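Afp2 (Serratia entomophila, PDB 6RBN) probably forms part of the contractile sheath that surrounds the inner tube of the anti-feeding prophage, a phage-tail-like injection system. Local coordinates at residues L255-A258 with V259-D262; P274-Q277 with P278-Q281. One frame throughout, in Å; residues are numbered along the deposited sequence.

Overall arrangement
Both contacts are local, each within one continuous stretch of the sheath C-terminal domain, contact 1 between turns of a helix and contact 2 at a loop-to-helix start; their centres lie about 24 Å apart with no touch between them. Contact 1 sits mid-way along helix 250-267, largely buried; contact 2 lies farther from the chain's centre and is only partly buried. The two helices meet at contact 1, where V259 and D262 pack on helix 277-295. Contact 1 is held mainly by repeating backbone bonds, its side chains turning to other elements. In contact 2 side-chain bonds from T279 and W280 tie loop to helix. Both border Afp3 chains, and contact 2 also meets Afp1.

Contact 1 of 2, residues L255-A258 with V259-D262; sequences LFNA and VERD
L255 and V259, one turn apart on alpha-helix 250-267, touch through their outer methyls, with L255 CD1 4.3 Å from V259 CG2. V259 CG1 lies anti to the backbone N (chi1 173°), which leaves CG2 beside that nitrogen and turned back toward the preceding turn. The backbone here carries the helix's own i to i+4 bonds, from V259 N to L255 O, E260 N to F256 O, R261 N to N257 O and D262 N to A258 O. Of these, E260 N to F256 O spans 2.7 Å, and V259 N to L255 O spans 3.1 Å. The methylenes of R261 run beside N257 O before the chain bends at chi3 (68°) and the guanidinium leads away from this turn.

On another side of the helix N257 and E260 approach through their polar ends, the amide and carboxylate planes inclined by 59°. N257 OD1 and E260 OE1 are 3.8 Å apart, and both are acceptors, so the partner that matters for E260 lies elsewhere: its OE1 forms a salt bridge with R125 and a long, weak ion pair with R253. E14 of an Afp3 chain brings a like charge close to the same oxygen, which the two arginines would probably offset.

Farther out, the ring of F256 meets that of W247 nearly perpendicularly, and V259 packs on L294 of helix 277-295 and on L335 of strand 328-335. F445 of an Afp3 chain packs against both V259 and E260, so this part of the helix also faces a neighbouring Afp3 subunit. At the far end of the R261 side chain, NH2 makes a weak hydrogen bond to D98 O.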
# COMPACT_ATOMS: atom_id res chain seq x y z
N LEU C 255 -72.85 16.76 -35.41
CA LEU C 255 -71.86 16.47 -34.38
C LEU C 255 -70.64 15.79 -34.99
O LEU C 255 -69.51 16.17 -34.66
CB LEU C 255 -72.48 15.61 -33.27
CG LEU C 255 -71.76 15.32 -31.95
CD1 LEU C 255 -70.87 14.09 -31.97
CD2 LEU C 255 -70.93 16.53 -31.54
N PHE C 256 -70.84 14.81 -35.87
CA PHE C 256 -69.67 14.13 -36.42
C PHE C 256 -68.94 15.00 -37.42
O PHE C 256 -67.72 14.90 -37.54
CB PHE C 256 -70.00 12.79 -37.09
CG PHE C 256 -70.35 11.65 -36.15
CD1 PHE C 256 -70.74 11.86 -34.84
CD2 PHE C 256 -70.11 10.36 -36.55
CE1 PHE C 256 -71.03 10.80 -34.01
CE2 PHE C 256 -70.37 9.29 -35.72
CZ PHE C 256 -70.83 9.52 -34.45
N ASN C 257 -69.66 15.85 -38.15
CA ASN C 257 -69.00 16.78 -39.07
C ASN C 257 -68.14 17.79 -38.33
O ASN C 257 -67.12 18.23 -38.86
CB ASN C 257 -70.03 17.50 -39.93
CG ASN C 257 -70.73 16.58 -40.90
OD1 ASN C 257 -70.12 15.68 -41.45
ND2 ASN C 257 -72.01 16.81 -41.11
N ALA C 258 -68.53 18.16 -37.11
CA ALA C 258 -67.68 19.02 -36.31
C ALA C 258 -66.47 18.26 -35.78
O ALA C 258 -65.38 18.83 -35.65
CB ALA C 258 -68.48 19.62 -35.15
N VAL C 259 -66.64 16.98 -35.47
CA VAL C 259 -65.54 16.16 -34.98
C VAL C 259 -64.57 15.84 -36.12
O VAL C 259 -63.35 15.92 -35.95
CB VAL C 259 -66.09 14.89 -34.32
CG1 VAL C 259 -64.98 13.94 -33.95
CG2 VAL C 259 -66.84 15.24 -33.08
N GLU C 260 -65.10 15.51 -37.29
CA GLU C 260 -64.27 15.13 -38.43
C GLU C 260 -63.47 16.30 -38.97
O GLU C 260 -62.36 16.12 -39.47
CB GLU C 260 -65.14 14.51 -39.52
CG GLU C 260 -65.58 13.11 -39.15
CD GLU C 260 -66.67 12.54 -40.03
OE1 GLU C 260 -67.23 13.28 -40.85
OE2 GLU C 260 -66.98 11.35 -39.86
N ARG C 261 -64.01 17.52 -38.86
CA ARG C 261 -63.26 18.68 -39.32
C ARG C 261 -62.22 19.11 -38.30
O ARG C 261 -61.11 19.49 -38.66
CB ARG C 261 -64.20 19.83 -39.66
CG ARG C 261 -65.02 19.61 -40.92
CD ARG C 261 -66.03 20.73 -41.11
NE ARG C 261 -65.38 22.00 -41.42
CZ ARG C 261 -65.11 22.42 -42.65
NH1 ARG C 261 -65.43 21.67 -43.69
NH2 ARG C 261 -64.52 23.59 -42.83
N ASP C 262 -62.56 19.06 -37.01
CA ASP C 262 -61.63 19.53 -35.99
C ASP C 262 -60.50 18.54 -35.72
O ASP C 262 -59.44 18.96 -35.25
CB ASP C 262 -62.36 19.84 -34.69
CG ASP C 262 -63.23 21.07 -34.79
OD1 ASP C 262 -62.89 21.97 -35.58
OD2 ASP C 262 -64.25 21.13 -34.08

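Contact 2 of 2, residues P274-Q277 with P278-Q281; sequences PNSQ and PTWQ
An inverse gamma turn centred on N275 leads into helix 277-295, whose first amides bond S276 O: W280 N at 3.1 Å and, more weakly, T279 N, while Q281 N reaches Q277 O in a weak bond. S276 holds the N-cap position, although its hydroxyl makes no capping bond. Side chains of the first turn instead reach back to the loop. T279 OG1 donates to P274 O at 2.7 Å, in the carbonyl plane; with chi1 at -55° the hydroxyl lies beside its own backbone N, on the side of the incoming loop. W280 NE1 donates to N275 OD1 at 2.8 Å, almost straight along the C=O direction. That oxygen sits in the indole plane at the ring's edge, whereas the N275 amide is turned 77° from the ring. Over one indole face lies S276 O, toward the rim, and Q277 CA makes an off-centre CH-pi contact with the six-membered ring of W280, 4.1 Å from its centroid.

N275 ND2 bonds K328 O, and M329 packs on N275, T279 and W280. P274 joins an antiparallel sheet with a strand of an Afp3 chain, while Q281 O accepts a bond from Q147 of an Afp1 chain. With its amide bonded through both OD1 and ND2, N275 has its rotation fixed and links the helix start to strand 328-335.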
# COMPACT_ATOMS: atom_id res chain seq x y z
N PRO C 274 -42.38 11.41 -40.08
CA PRO C 274 -42.00 10.03 -40.44
C PRO C 274 -43.04 9.02 -40.00
O PRO C 274 -43.51 9.04 -38.87
CB PRO C 274 -40.67 9.83 -39.70
CG PRO C 274 -40.67 10.85 -38.63
CD PRO C 274 -41.37 12.03 -39.21
N ASN C 275 -43.40 8.13 -40.93
CA ASN C 275 -44.46 7.14 -40.71
C ASN C 275 -43.90 6.04 -39.82
O ASN C 275 -43.53 4.95 -40.27
CB ASN C 275 -44.95 6.58 -42.03
CG ASN C 275 -46.28 5.87 -41.91
OD1 ASN C 275 -46.85 5.77 -40.82
ND2 ASN C 275 -46.79 5.36 -43.02
N SER C 276 -43.84 6.33 -38.53
CA SER C 276 -43.26 5.42 -37.56
C SER C 276 -44.14 5.36 -36.33
O SER C 276 -45.04 6.17 -36.14
CB SER C 276 -41.83 5.84 -37.19
OG SER C 276 -41.84 7.08 -36.51
N GLN C 277 -43.86 4.38 -35.50
CA GLN C 277 -44.57 4.11 -34.25
C GLN C 277 -44.51 5.24 -33.21
O GLN C 277 -45.48 5.37 -32.46
CB GLN C 277 -44.03 2.79 -33.68
CG GLN C 277 -44.93 2.07 -32.68
CD GLN C 277 -44.76 2.54 -31.26
OE1 GLN C 277 -45.73 2.83 -30.58
NE2 GLN C 277 -43.52 2.60 -30.81
N PRO C 278 -43.46 6.07 -33.11
CA PRO C 278 -43.60 7.27 -32.27
C PRO C 278 -44.58 8.30 -32.82
O PRO C 278 -45.17 9.05 -32.03
CB PRO C 278 -42.18 7.84 -32.21
CG PRO C 278 -41.34 6.70 -32.38
CD PRO C 278 -42.02 5.82 -33.35
N THR C 279 -44.76 8.37 -34.13
CA THR C 279 -45.73 9.31 -34.69
C THR C 279 -47.15 8.83 -34.47
O THR C 279 -48.04 9.65 -34.21
CB THR C 279 -45.44 9.52 -36.18
OG1 THR C 279 -44.07 9.93 -36.33
CG2 THR C 279 -46.32 10.61 -36.76
N TRP C 280 -47.38 7.51 -34.52
CA TRP C 280 -48.71 6.95 -34.33
C TRP C 280 -49.18 7.15 -32.90
O TRP C 280 -50.38 7.31 -32.65
CB TRP C 280 -48.70 5.46 -34.66
CG TRP C 280 -48.22 5.12 -36.02
CD1 TRP C 280 -48.12 5.96 -37.10
CD2 TRP C 280 -47.67 3.88 -36.44
NE1 TRP C 280 -47.59 5.29 -38.17
CE2 TRP C 280 -47.29 4.01 -37.78
CE3 TRP C 280 -47.47 2.65 -35.80
CZ2 TRP C 280 -46.73 2.97 -38.50
CZ3 TRP C 280 -46.92 1.62 -36.52
CH2 TRP C 280 -46.55 1.78 -37.85
N GLN C 281 -48.25 7.12 -31.94
CA GLN C 281 -48.58 7.44 -30.56
C GLN C 281 -48.89 8.91 -30.39
O GLN C 281 -49.71 9.28 -29.54
CB GLN C 281 -47.42 7.05 -29.64
CG GLN C 281 -47.16 5.58 -29.58
CD GLN C 281 -48.35 4.82 -29.05
OE1 GLN C 281 -48.99 4.06 -29.77
NE2 GLN C 281 -48.67 5.05 -27.78